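Local coordinates for putative mannose-6-phosphate isomerase YvyI (Bacillus subtilis, PDB 1QWR), which probably interconverts D-mannose 6-phosphate and D-fructose 6-phosphate as a zinc-dependent isomerase of the type 1 family, at residues P13-K18 with F29-P34; T23-R28 with T87-V92; K18-T23 with T38-A43. All blocks are in the same frame, centred on the assembly; numbering follows the deposited sequence.

How the contacts relate
The three contacts illustrate how one short run of chain can be fixed on several sides. Residues 13-18, 18-23, 23-28, 29-34 and 38-43 follow one another before the later strand segment 87-92, so the paired segments interleave. K18 is shared by contacts 1 and 3, T23 by contacts 2 and 3. The centre of contact 1 lies about 7 Å from those of contacts 2 and 3, which are about 6 Å apart. Strand 38-44 runs antiparallel between strands 9-17 and 85-92, while helix 24-29 packs beside them. All belong to the catalytic domain of the type I family; contact 3 comes nearest the zinc, and contact 1 faces the surface.

Contact 1. Residues P13-K18 with F29-P34; sequences PVFKEK and FGYSIP. With ACT (acetate ion), chain F; SO4 (sulfate ion), chain C.
Y31 and F15 join a loop to a strand by aromatic packing, an instructive case because no hydrogen bond passes between 13-18 and 29-34. The edge of F15 is turned toward the face of Y31 in an offset edge-to-face pair, the ring centroids 5.3 Å apart and the planes inclined at 60°. The meeting is displaced toward the root of the tyrosine: F15 CZ lies 3.5 Å from Y31 CB, and F15 CE1 is 3.6 Å from Y31 CD2, which sits in the plane of the phenylalanine ring. Farther along the tyrosine, CE1 meets P13 CG at 4.2 Å, while its hydroxyl is hydrogen-bonded outside the pair to G294 and H296. S32 contributes its backbone, with its O 3.6 Å from F15 CE2. I33 then lays CG2 over one face of the F15 ring, off-centre and 4.1 Å from F15 CE1; its amide N donates to an acetate ion that probably came from the crystallisation liquor. P34 crosses the base of the same phenylalanine, its CG 3.5 Å from F15 CB, and its CB also passes the carboxylate end of E17. With F15 CG anti to its carbonyl carbon (chi1 -63°), the ring extends from P34 toward Y31, so that successive loop residues line it from rim to base. The loop follows helix 24-29 and leads into strand 38-44: Y31 and I33 also rest on L25 of that helix, Y31 touches L89 of strand 85-92, and F15 packs against C41 of strand 38-44, the antiparallel neighbour of strand 9-17.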
loop_
_atom_site.group_PDB
_atom_site.type_symbol
_atom_site.label_atom_id
_atom_site.label_comp_id
_atom_site.label_asym_id
_atom_site.label_seq_id
_atom_site.Cartn_x
_atom_site.Cartn_y
_atom_site.Cartn_z
ATOM N N PRO A 13 2.527 -8.641 -11.031
ATOM C CA PRO A 13 1.384 -8.444 -10.131
ATOM C C PRO A 13 0.485 -9.656 -9.847
ATOM O O PRO A 13 0.295 -10.537 -10.689
ATOM C CB PRO A 13 0.620 -7.298 -10.791
ATOM C CG PRO A 13 0.941 -7.434 -12.247
ATOM C CD PRO A 13 2.401 -7.837 -12.258
ATOM N N VAL A 14 -0.069 -9.652 -8.642
ATOM C CA VAL A 14 -0.988 -10.669 -8.142
ATOM C C VAL A 14 -2.298 -9.907 -7.946
ATOM O O VAL A 14 -2.259 -8.735 -7.572
ATOM C CB VAL A 14 -0.514 -11.183 -6.768
ATOM C CG1 VAL A 14 -1.556 -12.101 -6.146
ATOM C CG2 VAL A 14 0.811 -11.913 -6.935
ATOM N N PHE A 15 -3.449 -10.540 -8.177
ATOM C CA PHE A 15 -4.714 -9.828 -8.015
ATOM C C PHE A 15 -5.684 -10.482 -7.044
ATOM O O PHE A 15 -5.678 -11.700 -6.871
ATOM C CB PHE A 15 -5.392 -9.648 -9.380
ATOM C CG PHE A 15 -4.590 -8.808 -10.342
ATOM C CD1 PHE A 15 -4.635 -7.417 -10.284
ATOM C CD2 PHE A 15 -3.750 -9.412 -11.261
ATOM C CE1 PHE A 15 -3.832 -6.631 -11.140
ATOM C CE2 PHE A 15 -2.950 -8.650 -12.112
ATOM C CZ PHE A 15 -2.989 -7.254 -12.052
ATOM N N LYS A 16 -6.529 -9.665 -6.421
ATOM C CA LYS A 16 -7.515 -10.171 -5.477
ATOM C C LYS A 16 -8.903 -9.618 -5.764
ATOM O O LYS A 16 -9.093 -8.409 -5.822
ATOM C CB LYS A 16 -7.157 -9.786 -4.035
ATOM C CG LYS A 16 -5.827 -10.313 -3.538
ATOM C CD LYS A 16 -5.805 -11.840 -3.486
ATOM C CE LYS A 16 -4.546 -12.338 -2.790
ATOM N NZ LYS A 16 -4.373 -13.809 -2.967
ATOM N N GLU A 17 -9.875 -10.509 -5.923
ATOM C CA GLU A 17 -11.259 -10.083 -6.131
ATOM C C GLU A 17 -11.833 -9.513 -4.831
ATOM O O GLU A 17 -11.489 -9.965 -3.739
ATOM C CB GLU A 17 -12.118 -11.274 -6.567
ATOM C CG GLU A 17 -11.839 -11.750 -7.960
ATOM C CD GLU A 17 -12.612 -13.015 -8.302
ATOM O OE1 GLU A 17 -13.833 -13.069 -8.030
ATOM O OE2 GLU A 17 -11.993 -13.950 -8.847
ATOM N N LYS A 18 -12.710 -8.524 -4.954
ATOM C CA LYS A 18 -13.335 -7.893 -3.798
ATOM C C LYS A 18 -14.744 -7.481 -4.190
ATOM O O LYS A 18 -14.973 -7.043 -5.324
ATOM C CB LYS A 18 -12.557 -6.648 -3.380
ATOM C CG LYS A 18 -11.204 -6.929 -2.731
ATOM C CD LYS A 18 -11.378 -7.387 -1.278
ATOM C CE LYS A 18 -10.020 -7.662 -0.623
ATOM N NZ LYS A 18 -10.123 -7.970 0.835
ATOM N N PHE A 29 -4.514 0.697 -15.988
ATOM C CA PHE A 29 -3.149 0.171 -15.955
ATOM C C PHE A 29 -2.891 -0.935 -16.994
ATOM O O PHE A 29 -1.764 -1.446 -17.102
ATOM C CB PHE A 29 -2.818 -0.360 -14.541
ATOM C CG PHE A 29 -2.641 0.723 -13.506
ATOM C CD1 PHE A 29 -1.416 1.356 -13.346
ATOM C CD2 PHE A 29 -3.720 1.157 -12.740
ATOM C CE1 PHE A 29 -1.258 2.418 -12.441
ATOM C CE2 PHE A 29 -3.574 2.211 -11.841
ATOM C CZ PHE A 29 -2.348 2.845 -11.690
ATOM N N GLY A 30 -3.928 -1.309 -17.749
ATOM C CA GLY A 30 -3.765 -2.342 -18.760
ATOM C C GLY A 30 -3.581 -3.758 -18.239
ATOM O O GLY A 30 -3.223 -4.684 -18.998
ATOM N N TYR A 31 -3.836 -3.952 -16.952
ATOM C CA TYR A 31 -3.686 -5.278 -16.356
ATOM C C TYR A 31 -4.769 -6.282 -16.755
ATOM O O TYR A 31 -5.921 -5.924 -16.991
ATOM C CB TYR A 31 -3.732 -5.195 -14.827
ATOM C CG TYR A 31 -2.629 -4.407 -14.167
ATOM C CD1 TYR A 31 -1.311 -4.467 -14.638
ATOM C CD2 TYR A 31 -2.887 -3.665 -13.010
ATOM C CE1 TYR A 31 -0.274 -3.811 -13.960
ATOM C CE2 TYR A 31 -1.867 -3.014 -12.340
ATOM C CZ TYR A 31 -0.566 -3.093 -12.815
ATOM O OH TYR A 31 0.433 -2.461 -12.115
ATOM N N SER A 32 -4.386 -7.553 -16.790
ATOM C CA SER A 32 -5.326 -8.633 -17.065
ATOM C C SER A 32 -5.796 -9.023 -15.692
ATOM O O SER A 32 -5.007 -9.530 -14.903
ATOM C CB SER A 32 -4.623 -9.828 -17.705
ATOM O OG SER A 32 -4.281 -9.531 -19.034
ATOM N N ILE A 33 -7.068 -8.800 -15.388
ATOM C CA ILE A 33 -7.566 -9.115 -14.065
ATOM C C ILE A 33 -8.452 -10.364 -14.037
ATOM O O ILE A 33 -9.064 -10.718 -15.040
ATOM C CB ILE A 33 -8.309 -7.904 -13.480
ATOM C CG1 ILE A 33 -9.479 -7.504 -14.384
ATOM C CG2 ILE A 33 -7.334 -6.712 -13.354
ATOM C CD1 ILE A 33 -10.154 -6.170 -13.957
ATOM N N PRO A 34 -8.553 -11.020 -12.866
ATOM C CA PRO A 34 -9.331 -12.244 -12.620
ATOM C C PRO A 34 -10.836 -12.129 -12.754
ATOM O O PRO A 34 -11.497 -13.100 -13.137
ATOM C CB PRO A 34 -8.941 -12.633 -11.188
ATOM C CG PRO A 34 -7.678 -11.811 -10.916
ATOM C CD PRO A 34 -7.971 -10.540 -11.601
HETATM C C ACT F . -8.604 -9.153 -19.438
HETATM O O ACT F . -7.595 -9.713 -19.948
HETATM O OXT ACT F . -8.762 -8.976 -18.194
HETATM C CH3 ACT F . -9.558 -8.440 -20.387
HETATM S S SO4 C . -11.775 -4.976 3.056
HETATM O O1 SO4 C . -13.051 -4.243 3.248
HETATM O O2 SO4 C . -11.862 -5.837 1.873
HETATM O O3 SO4 C . -11.464 -5.776 4.251
HETATM O O4 SO4 C . -10.697 -3.988 2.848
#

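Contact 2. Residues T23-R28 with T87-V92; sequences TALRDR and TKLLDV. With ACT (acetate ion), chain F; FMT (formic acid), chain G.
D91 reaches from strand 85-92 to the first turn of helix 24-29, where A24 and L25 receive it. Its CB touches L25 CG at 4.2 Å as the two side chains run by one another head to tail. The next atom, CG, stands opposite the backbone N (chi1 175°), which brings the carboxylate against A24: CG is 3.3 Å from A24 CB, and OD1 is 3.4 Å from the same methyl. At the tip, OD2 accepts a bent hydrogen bond from A24 N, 2.8 Å long with an angle of 136° at the hydrogen, the donor lying above the carboxylate plane. A bridging water takes the proton of L25 N at 2.9 Å and is also hydrogen-bonded to D91 OD2. The helix start is thus met by a carboxylate remote in sequence, whose negative charge would probably be favoured by the amides gathered there. T23, at the N-cap position, makes no capping bond with its side chain and instead gives its hydroxyl proton to D27 OD2. Within the catalytic domain of this cupin-clan family the axes of segments 24-28 and 87-92 approach to 9.0 Å, at 106°. Beyond D91, L25 CD2 packs on L89 CB at 3.9 Å, two residues back on the strand, and L89 in turn touches L185 of strand 182-189. Elsewhere on the helix, R26 and R28 pair with E36 and D125.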
loop_
_atom_site.group_PDB
_atom_site.type_symbol
_atom_site.label_atom_id
_atom_site.label_comp_id
_atom_site.label_asym_id
_atom_site.label_seq_id
_atom_site.Cartn_x
_atom_site.Cartn_y
_atom_site.Cartn_z
ATOM N N THR A 23 -13.019 -2.693 -12.422
ATOM C CA THR A 23 -12.145 -3.019 -13.552
ATOM C C THR A 23 -11.117 -1.914 -13.796
ATOM O O THR A 23 -10.397 -1.962 -14.785
ATOM C CB THR A 23 -12.960 -3.217 -14.896
ATOM O OG1 THR A 23 -13.649 -2.006 -15.220
ATOM C CG2 THR A 23 -13.983 -4.339 -14.770
ATOM N N ALA A 24 -11.033 -0.927 -12.906
ATOM C CA ALA A 24 -10.085 0.170 -13.107
ATOM C C ALA A 24 -8.634 -0.291 -13.277
ATOM O O ALA A 24 -7.844 0.377 -13.954
ATOM C CB ALA A 24 -10.187 1.188 -11.956
ATOM N N LEU A 25 -8.277 -1.421 -12.675
ATOM C CA LEU A 25 -6.897 -1.909 -12.795
ATOM C C LEU A 25 -6.621 -2.308 -14.240
ATOM O O LEU A 25 -5.494 -2.199 -14.732
ATOM C CB LEU A 25 -6.660 -3.091 -11.843
ATOM C CG LEU A 25 -6.605 -2.637 -10.378
ATOM C CD1 LEU A 25 -6.728 -3.824 -9.419
ATOM C CD2 LEU A 25 -5.255 -1.917 -10.154
ATOM N N ARG A 26 -7.652 -2.777 -14.930
ATOM C CA ARG A 26 -7.466 -3.126 -16.325
ATOM C C ARG A 26 -7.601 -1.858 -17.169
ATOM O O ARG A 26 -6.768 -1.583 -18.030
ATOM C CB ARG A 26 -8.509 -4.150 -16.794
ATOM C CG ARG A 26 -8.391 -4.413 -18.298
ATOM C CD ARG A 26 -9.364 -5.459 -18.787
ATOM N NE ARG A 26 -10.752 -5.059 -18.610
ATOM C CZ ARG A 26 -11.657 -5.823 -18.012
ATOM N NH1 ARG A 26 -11.308 -7.011 -17.539
ATOM N NH2 ARG A 26 -12.914 -5.409 -17.905
ATOM N N ASP A 27 -8.640 -1.067 -16.903
ATOM C CA ASP A 27 -8.892 0.150 -17.700
ATOM C C ASP A 27 -7.806 1.235 -17.626
ATOM O O ASP A 27 -7.507 1.903 -18.621
ATOM C CB ASP A 27 -10.247 0.790 -17.305
ATOM C CG ASP A 27 -11.437 -0.161 -17.483
ATOM O OD1 ASP A 27 -11.404 -1.020 -18.388
ATOM O OD2 ASP A 27 -12.420 -0.035 -16.718
ATOM N N ARG A 28 -7.200 1.404 -16.458
ATOM C CA ARG A 28 -6.198 2.444 -16.293
ATOM C C ARG A 28 -4.748 1.977 -16.286
ATOM O O ARG A 28 -3.849 2.772 -16.565
ATOM C CB ARG A 28 -6.513 3.227 -15.018
ATOM C CG ARG A 28 -7.970 3.639 -14.983
ATOM C CD ARG A 28 -8.313 4.530 -13.818
ATOM N NE ARG A 28 -7.568 5.785 -13.851
ATOM C CZ ARG A 28 -7.913 6.864 -13.159
ATOM N NH1 ARG A 28 -8.992 6.834 -12.389
ATOM N NH2 ARG A 28 -7.178 7.962 -13.234
ATOM N N THR A 87 2.986 -3.575 -0.947
ATOM C CA THR A 87 2.472 -2.438 -1.698
ATOM C C THR A 87 1.360 -2.907 -2.615
ATOM O O THR A 87 1.528 -3.875 -3.362
ATOM C CB THR A 87 3.572 -1.805 -2.563
ATOM O OG1 THR A 87 4.683 -1.436 -1.732
ATOM C CG2 THR A 87 3.051 -0.583 -3.287
ATOM N N LYS A 88 0.251 -2.181 -2.587
ATOM C CA LYS A 88 -0.898 -2.508 -3.427
ATOM C C LYS A 88 -1.457 -1.309 -4.165
ATOM O O LYS A 88 -1.262 -0.155 -3.750
ATOM C CB LYS A 88 -2.057 -3.017 -2.571
ATOM C CG LYS A 88 -1.761 -4.227 -1.708
ATOM C CD LYS A 88 -3.013 -4.506 -0.850
ATOM C CE LYS A 88 -2.779 -5.589 0.200
ATOM N NZ LYS A 88 -4.065 -5.827 0.924
ATOM N N LEU A 89 -2.152 -1.610 -5.264
ATOM C CA LEU A 89 -2.929 -0.630 -6.028
ATOM C C LEU A 89 -4.366 -1.069 -5.704
ATOM O O LEU A 89 -4.697 -2.268 -5.845
ATOM C CB LEU A 89 -2.674 -0.742 -7.534
ATOM C CG LEU A 89 -1.435 0.024 -8.006
ATOM C CD1 LEU A 89 -1.195 -0.304 -9.496
ATOM C CD2 LEU A 89 -1.630 1.544 -7.814
ATOM N N LEU A 90 -5.209 -0.127 -5.258
ATOM C CA LEU A 90 -6.580 -0.448 -4.869
ATOM C C LEU A 90 -7.611 0.258 -5.744
ATOM O O LEU A 90 -7.553 1.477 -5.913
ATOM C CB LEU A 90 -6.835 -0.027 -3.422
ATOM C CG LEU A 90 -5.840 -0.505 -2.360
ATOM C CD1 LEU A 90 -6.176 0.138 -1.017
ATOM C CD2 LEU A 90 -5.888 -2.009 -2.265
ATOM N N ASP A 91 -8.539 -0.523 -6.288
ATOM C CA ASP A 91 -9.613 0.003 -7.126
ATOM C C ASP A 91 -10.842 -0.009 -6.231
ATOM O O ASP A 91 -11.556 -1.035 -6.137
ATOM C CB ASP A 91 -9.838 -0.921 -8.329
ATOM C CG ASP A 91 -11.024 -0.492 -9.185
ATOM O OD1 ASP A 91 -11.597 0.598 -8.937
ATOM O OD2 ASP A 91 -11.370 -1.268 -10.104
ATOM N N VAL A 92 -11.055 1.109 -5.544
ATOM C CA VAL A 92 -12.175 1.220 -4.616
ATOM C C VAL A 92 -13.390 1.774 -5.363
ATOM O O VAL A 92 -13.654 2.979 -5.355
ATOM C CB VAL A 92 -11.809 2.129 -3.427
ATOM C CG1 VAL A 92 -12.882 2.013 -2.317
ATOM C CG2 VAL A 92 -10.442 1.721 -2.840
HETATM C C ACT F . -8.604 -9.153 -19.438
HETATM O O ACT F . -7.595 -9.713 -19.948
HETATM O OXT ACT F . -8.762 -8.976 -18.194
HETATM C CH3 ACT F . -9.558 -8.440 -20.387
HETATM C C FMT G . -11.759 6.206 -9.650
HETATM O O1 FMT G . -11.356 7.421 -9.659
HETATM O O2 FMT G . -11.017 5.438 -10.360
HETATM O O HOH W 1 -9.844 -3.250 -11.014
#

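Contact 3. Residues K18-T23 with T38-A43; sequences KIWGGT and TGECWA. With SO4 (sulfate ion), chain C.
G22 and T38 exchange two backbone hydrogen bonds as a single antiparallel hydrogen-bonded bridge. T38 N meets a lone pair of G22 O in the carbonyl plane at 2.8 Å; the return bond from G22 N to T38 O is longer, 3.2 Å, and arrives from above the T38 carbonyl plane. Next to it G21 CA and G39 CA come within 3.6 Å, too close for a beta carbon on either residue; G39 and E40 both face K16 in a classic beta bulge. The two oxygens of the E40 carboxylate, about 7 Å from the zinc, have different partners. OE1 receives W42 NE1 on its anti lone pair at 2.7 Å and forms a salt bridge with K88, whereas OE2 is reached by a water that also accepts from K18 NZ. W20 NE1 points almost straight (165°) at O2 of a sulfate ion, probably from the crystallisation liquor, 2.9 Å away, and K18 NZ donates to the same oxygen; K18 CB sits over the centre of one indole face. A leucine in place of W20 would probably leave sulfate O2 without its indole donor and K18 without that flat support. S97, K99, R210 and R196, the active-site residue by similarity, also bind the anion, consistent with a substrate phosphate pocket.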
loop_
_atom_site.group_PDB
_atom_site.type_symbol
_atom_site.label_atom_id
_atom_site.label_comp_id
_atom_site.label_asym_id
_atom_site.label_seq_id
_atom_site.Cartn_x
_atom_site.Cartn_y
_atom_site.Cartn_z
ATOM N N LYS A 18 -12.710 -8.524 -4.954
ATOM C CA LYS A 18 -13.335 -7.893 -3.798
ATOM C C LYS A 18 -14.744 -7.481 -4.190
ATOM O O LYS A 18 -14.973 -7.043 -5.324
ATOM C CB LYS A 18 -12.557 -6.648 -3.380
ATOM C CG LYS A 18 -11.204 -6.929 -2.731
ATOM C CD LYS A 18 -11.378 -7.387 -1.278
ATOM C CE LYS A 18 -10.020 -7.662 -0.623
ATOM N NZ LYS A 18 -10.123 -7.970 0.835
ATOM N N ILE A 19 -15.685 -7.598 -3.261
ATOM C CA ILE A 19 -17.042 -7.207 -3.600
ATOM C C ILE A 19 -17.072 -5.731 -3.964
ATOM O O ILE A 19 -17.927 -5.306 -4.736
ATOM C CB ILE A 19 -18.033 -7.475 -2.434
ATOM C CG1 ILE A 19 -17.723 -6.576 -1.229
ATOM C CG2 ILE A 19 -17.950 -8.930 -2.030
ATOM C CD1 ILE A 19 -18.768 -6.707 -0.086
ATOM N N TRP A 20 -16.128 -4.948 -3.429
ATOM C CA TRP A 20 -16.082 -3.519 -3.704
ATOM C C TRP A 20 -15.146 -3.168 -4.870
ATOM O O TRP A 20 -14.923 -1.992 -5.179
ATOM C CB TRP A 20 -15.649 -2.748 -2.448
ATOM C CG TRP A 20 -14.425 -3.305 -1.747
ATOM C CD1 TRP A 20 -14.405 -4.123 -0.646
ATOM C CD2 TRP A 20 -13.047 -3.070 -2.096
ATOM N NE1 TRP A 20 -13.102 -4.408 -0.289
ATOM C CE2 TRP A 20 -12.252 -3.772 -1.159
ATOM C CE3 TRP A 20 -12.412 -2.332 -3.107
ATOM C CZ2 TRP A 20 -10.845 -3.758 -1.202
ATOM C CZ3 TRP A 20 -11.020 -2.317 -3.154
ATOM C CH2 TRP A 20 -10.252 -3.027 -2.205
ATOM N N GLY A 21 -14.613 -4.196 -5.511
ATOM C CA GLY A 21 -13.702 -3.980 -6.624
ATOM C C GLY A 21 -14.383 -3.700 -7.955
ATOM O O GLY A 21 -15.610 -3.800 -8.085
ATOM N N GLY A 22 -13.574 -3.345 -8.946
ATOM C CA GLY A 22 -14.093 -3.045 -10.271
ATOM C C GLY A 22 -13.142 -3.501 -11.364
ATOM O O GLY A 22 -12.526 -4.556 -11.247
ATOM N N THR A 23 -13.019 -2.693 -12.422
ATOM C CA THR A 23 -12.145 -3.019 -13.552
ATOM C C THR A 23 -11.117 -1.914 -13.796
ATOM O O THR A 23 -10.397 -1.962 -14.785
ATOM C CB THR A 23 -12.960 -3.217 -14.896
ATOM O OG1 THR A 23 -13.649 -2.006 -15.220
ATOM C CG2 THR A 23 -13.983 -4.339 -14.770
ATOM N N THR A 38 -12.379 -6.673 -9.372
ATOM C CA THR A 38 -11.032 -6.845 -8.823
ATOM C C THR A 38 -10.704 -5.596 -8.001
ATOM O O THR A 38 -10.612 -4.498 -8.536
ATOM C CB THR A 38 -10.006 -7.041 -9.974
ATOM O OG1 THR A 38 -10.328 -8.253 -10.688
ATOM C CG2 THR A 38 -8.568 -7.142 -9.427
ATOM N N GLY A 39 -10.546 -5.771 -6.692
ATOM C CA GLY A 39 -10.259 -4.632 -5.847
ATOM C C GLY A 39 -8.798 -4.385 -5.549
ATOM O O GLY A 39 -8.400 -3.235 -5.344
ATOM N N GLU A 40 -7.982 -5.432 -5.538
ATOM C CA GLU A 40 -6.578 -5.215 -5.183
ATOM C C GLU A 40 -5.542 -5.821 -6.115
ATOM O O GLU A 40 -5.716 -6.916 -6.644
ATOM C CB GLU A 40 -6.299 -5.746 -3.763
ATOM C CG GLU A 40 -7.356 -5.369 -2.697
ATOM C CD GLU A 40 -6.932 -5.692 -1.252
ATOM O OE1 GLU A 40 -6.019 -6.522 -1.043
ATOM O OE2 GLU A 40 -7.536 -5.113 -0.310
ATOM N N CYS A 41 -4.472 -5.062 -6.322
ATOM C CA CYS A 41 -3.323 -5.534 -7.063
ATOM C C CYS A 41 -2.214 -5.563 -5.995
ATOM O O CYS A 41 -1.834 -4.509 -5.487
ATOM C CB CYS A 41 -2.910 -4.550 -8.154
ATOM S SG CYS A 41 -1.314 -4.980 -8.924
ATOM N N TRP A 42 -1.753 -6.757 -5.618
ATOM C CA TRP A 42 -0.655 -6.920 -4.667
ATOM C C TRP A 42 0.552 -6.778 -5.608
ATOM O O TRP A 42 0.952 -7.718 -6.310
ATOM C CB TRP A 42 -0.753 -8.307 -4.008
ATOM C CG TRP A 42 -1.930 -8.373 -3.042
ATOM C CD1 TRP A 42 -3.063 -7.604 -3.066
ATOM C CD2 TRP A 42 -2.071 -9.257 -1.916
ATOM N NE1 TRP A 42 -3.901 -7.955 -2.019
ATOM C CE2 TRP A 42 -3.311 -8.965 -1.302
ATOM C CE3 TRP A 42 -1.266 -10.265 -1.372
ATOM C CZ2 TRP A 42 -3.763 -9.647 -0.164
ATOM C CZ3 TRP A 42 -1.714 -10.944 -0.239
ATOM C CH2 TRP A 42 -2.951 -10.629 0.348
ATOM N N ALA A 43 1.093 -5.559 -5.615
ATOM C CA ALA A 43 2.158 -5.110 -6.523
ATOM C C ALA A 43 3.595 -5.450 -6.142
ATOM O O ALA A 43 4.377 -5.901 -6.974
ATOM C CB ALA A 43 1.989 -3.588 -6.721
HETATM S S SO4 C . -11.775 -4.976 3.056
HETATM O O1 SO4 C . -13.051 -4.243 3.248
HETATM O O2 SO4 C . -11.862 -5.837 1.873
HETATM O O3 SO4 C . -11.464 -5.776 4.251
HETATM O O4 SO4 C . -10.697 -3.988 2.848
HETATM O O HOH W 2 -7.362 -6.804 1.788
#